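Local structure of Iron(III) ABC transporter, periplasmic iron-compound-binding protein (Vibrio cholerae, 3TEF) at residues Q20-I25 and P80-I85. The protein probably binds iron-loaded catecholate siderophores in the periplasm and hands them to an ABC transporter for iron uptake. Residues are numbered along the deposited sequence; the frame is centred on the assembly and turned at random.
Sequences QRVVVI and PDLIVI
With chi1 at -60°, D81 carries its carboxylate beside its own backbone N and across to R21, while V23, its CG2 set anti to the carbonyl carbon, brings that methyl within 3.7 Å of P80 CB. Both contacts lie at the N-terminal end of a parallel pairing between strands 22-25 and 82-85, the central pair of a four-stranded sheet of order 2-1-3-4 in a periplasmic binding protein. The strand axes come within 4.7 Å, 15° from parallel, and the ladder V23 N to L82 O, V84 N to V23 O and I25 N to V84 O is nearly straight, its N-H...O angles all at least 163°. V22, L82, V24 and V84 share one face; there V24 and V84 pack on A29 and I33 of helix 27-35, and V22 and L82 on F128 of helix 113-128. V23, I83, I25 and I85 share the other, where I25 CB meets I85 CG2 at 4.0 Å. R21 NE bonds Q78 O and stays 5.5 Å from D81 OD2; the link runs instead through the R21 main chain. R21 O accepts D81 N, in the carbonyl plane, and L82 N, tilted from it; D81 OD2 takes R21 N on its anti lone pair at 2.9 Å.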
ATOM      1  N   GLN A  20      -2.834   2.758  25.095  1.00 30.70           N
ATOM      2  CA  GLN A  20      -1.475   3.143  25.459  1.00 31.12           C
ATOM      3  C   GLN A  20      -0.420   2.208  24.890  1.00 29.75           C
ATOM      4  O   GLN A  20       0.692   2.635  24.564  1.00 31.49           O
ATOM      5  CB  GLN A  20      -1.343   3.239  26.982  1.00 34.56           C
ATOM      6  CG  GLN A  20      -2.179   4.360  27.583  1.00 38.38           C
ATOM      7  CD  GLN A  20      -1.886   5.703  26.935  1.00 43.93           C
ATOM      8  OE1 GLN A  20      -2.745   6.291  26.268  1.00 48.92           O
ATOM      9  NE2 GLN A  20      -0.667   6.194  27.126  1.00 44.68           N
ATOM     10  N   ARG A  21      -0.771   0.936  24.778  1.00 26.57           N
ATOM     11  CA  ARG A  21       0.142  -0.083  24.271  1.00 26.54           C
ATOM     12  C   ARG A  21      -0.391  -0.626  22.948  1.00 25.70           C
ATOM     13  O   ARG A  21      -1.398  -1.334  22.910  1.00 26.18           O
ATOM     14  CB  ARG A  21       0.315  -1.209  25.298  1.00 29.54           C
ATOM     15  CG  ARG A  21       0.878  -0.732  26.641  1.00 32.48           C
ATOM     16  CD  ARG A  21       1.090  -1.892  27.605  1.00 27.67           C
ATOM     17  NE  ARG A  21       2.064  -2.836  27.069  1.00 31.08           N
ATOM     18  CZ  ARG A  21       3.381  -2.647  27.086  1.00 31.83           C
ATOM     19  NH1 ARG A  21       3.895  -1.534  27.610  1.00 32.44           N
ATOM     20  NH2 ARG A  21       4.183  -3.566  26.572  1.00 32.51           N
ATOM     21  N   VAL A  22       0.270  -0.258  21.861  1.00 24.68           N
ATOM     22  CA  VAL A  22      -0.179  -0.626  20.525  1.00 23.71           C
ATOM     23  C   VAL A  22       0.850  -1.543  19.876  1.00 21.89           C
ATOM     24  O   VAL A  22       2.040  -1.232  19.850  1.00 22.13           O
ATOM     25  CB  VAL A  22      -0.352   0.622  19.638  1.00 23.15           C
ATOM     26  CG1 VAL A  22      -0.862   0.234  18.252  1.00 22.61           C
ATOM     27  CG2 VAL A  22      -1.283   1.611  20.310  1.00 22.94           C
ATOM     28  N   VAL A  23       0.380  -2.671  19.357  1.00 20.70           N
ATOM     29  CA  VAL A  23       1.215  -3.596  18.601  1.00 19.38           C
ATOM     30  C   VAL A  23       0.818  -3.435  17.138  1.00 20.04           C
ATOM     31  O   VAL A  23      -0.374  -3.374  16.819  1.00 21.70           O
ATOM     32  CB  VAL A  23       0.962  -5.050  19.058  1.00 24.14           C
ATOM     33  CG1 VAL A  23       1.570  -6.062  18.081  1.00 24.30           C
ATOM     34  CG2 VAL A  23       1.503  -5.253  20.456  1.00 24.07           C
ATOM     35  N   VAL A  24       1.803  -3.353  16.249  1.00 18.79           N
ATOM     36  CA  VAL A  24       1.512  -3.125  14.842  1.00 18.34           C
ATOM     37  C   VAL A  24       2.161  -4.189  13.961  1.00 22.10           C
ATOM     38  O   VAL A  24       3.383  -4.410  14.021  1.00 21.92           O
ATOM     39  CB  VAL A  24       1.984  -1.718  14.384  1.00 19.05           C
ATOM     40  CG1 VAL A  24       1.570  -1.472  12.944  1.00 20.28           C
ATOM     41  CG2 VAL A  24       1.413  -0.636  15.296  1.00 19.52           C
ATOM     42  N   ILE A  25       1.342  -4.840  13.137  1.00 18.41           N
ATOM     43  CA  ILE A  25       1.856  -5.746  12.118  1.00 19.04           C
ATOM     44  C   ILE A  25       1.529  -5.153  10.744  1.00 19.71           C
ATOM     45  O   ILE A  25       0.390  -4.758  10.493  1.00 20.24           O
ATOM     46  CB  ILE A  25       1.229  -7.133  12.255  1.00 19.77           C
ATOM     47  CG1 ILE A  25       1.667  -7.743  13.595  1.00 21.07           C
ATOM     48  CG2 ILE A  25       1.679  -8.018  11.106  1.00 20.42           C
ATOM     49  CD1 ILE A  25       0.938  -9.028  13.952  1.00 25.33           C
ATOM     50  N   PRO A  80      -1.038  -5.834  24.843  1.00 24.92           N
ATOM     51  CA  PRO A  80      -1.504  -4.707  24.037  1.00 24.10           C
ATOM     52  C   PRO A  80      -2.903  -4.242  24.415  1.00 24.77           C
ATOM     53  O   PRO A  80      -3.755  -5.048  24.840  1.00 26.64           O
ATOM     54  CB  PRO A  80      -1.495  -5.268  22.610  1.00 25.83           C
ATOM     55  CG  PRO A  80      -1.620  -6.732  22.768  1.00 25.00           C
ATOM     56  CD  PRO A  80      -0.957  -7.086  24.072  1.00 28.48           C
ATOM     57  N   ASP A  81      -3.132  -2.942  24.268  1.00 24.80           N
ATOM     58  CA  ASP A  81      -4.472  -2.391  24.375  1.00 27.05           C
ATOM     59  C   ASP A  81      -5.115  -2.392  22.992  1.00 27.02           C
ATOM     60  O   ASP A  81      -6.333  -2.366  22.867  1.00 24.93           O
ATOM     61  CB  ASP A  81      -4.435  -0.977  24.949  1.00 28.73           C
ATOM     62  CG  ASP A  81      -3.819  -0.930  26.332  1.00 35.42           C
ATOM     63  OD1 ASP A  81      -4.407  -1.521  27.260  1.00 35.83           O
ATOM     64  OD2 ASP A  81      -2.745  -0.310  26.495  1.00 35.27           O
ATOM     65  N   LEU A  82      -4.282  -2.426  21.955  1.00 23.18           N
ATOM     66  CA  LEU A  82      -4.759  -2.432  20.570  1.00 21.01           C
ATOM     67  C   LEU A  82      -3.730  -3.121  19.683  1.00 21.90           C
ATOM     68  O   LEU A  82      -2.536  -2.878  19.813  1.00 24.51           O
ATOM     69  CB  LEU A  82      -4.995  -1.008  20.072  1.00 24.56           C
ATOM     70  CG  LEU A  82      -5.282  -0.852  18.569  1.00 20.75           C
ATOM     71  CD1 LEU A  82      -6.599  -1.556  18.192  1.00 23.50           C
ATOM     72  CD2 LEU A  82      -5.274   0.644  18.142  1.00 22.84           C
ATOM     73  N   ILE A  83      -4.199  -3.993  18.796  1.00 19.36           N
ATOM     74  CA  ILE A  83      -3.365  -4.564  17.750  1.00 18.78           C
ATOM     75  C   ILE A  83      -3.868  -4.035  16.398  1.00 20.87           C
ATOM     76  O   ILE A  83      -5.043  -4.155  16.071  1.00 21.40           O
ATOM     77  CB  ILE A  83      -3.454  -6.084  17.737  1.00 20.74           C
ATOM     78  CG1 ILE A  83      -3.023  -6.647  19.090  1.00 19.36           C
ATOM     79  CG2 ILE A  83      -2.620  -6.669  16.606  1.00 20.76           C
ATOM     80  CD1 ILE A  83      -3.487  -8.079  19.331  1.00 21.86           C
ATOM     81  N   VAL A  84      -2.983  -3.416  15.627  1.00 18.72           N
ATOM     82  CA  VAL A  84      -3.335  -2.987  14.270  1.00 18.13           C
ATOM     83  C   VAL A  84      -2.582  -3.828  13.248  1.00 20.18           C
ATOM     84  O   VAL A  84      -1.352  -3.916  13.304  1.00 21.41           O
ATOM     85  CB  VAL A  84      -2.978  -1.519  14.028  1.00 20.28           C
ATOM     86  CG1 VAL A  84      -3.367  -1.120  12.608  1.00 19.39           C
ATOM     87  CG2 VAL A  84      -3.653  -0.637  15.062  1.00 23.04           C
ATOM     88  N   ILE A  85      -3.302  -4.450  12.319  1.00 19.16           N
ATOM     89  CA  ILE A  85      -2.648  -5.293  11.320  1.00 18.22           C
ATOM     90  C   ILE A  85      -2.971  -4.852   9.893  1.00 19.35           C
ATOM     91  O   ILE A  85      -4.018  -4.273   9.634  1.00 19.75           O
ATOM     92  CB  ILE A  85      -2.976  -6.802  11.509  1.00 18.50           C
ATOM     93  CG1 ILE A  85      -4.425  -7.101  11.109  1.00 18.83           C
ATOM     94  CG2 ILE A  85      -2.738  -7.226  12.952  1.00 19.66           C
ATOM     95  CD1 ILE A  85      -4.808  -8.530  11.304  1.00 19.95           C
TER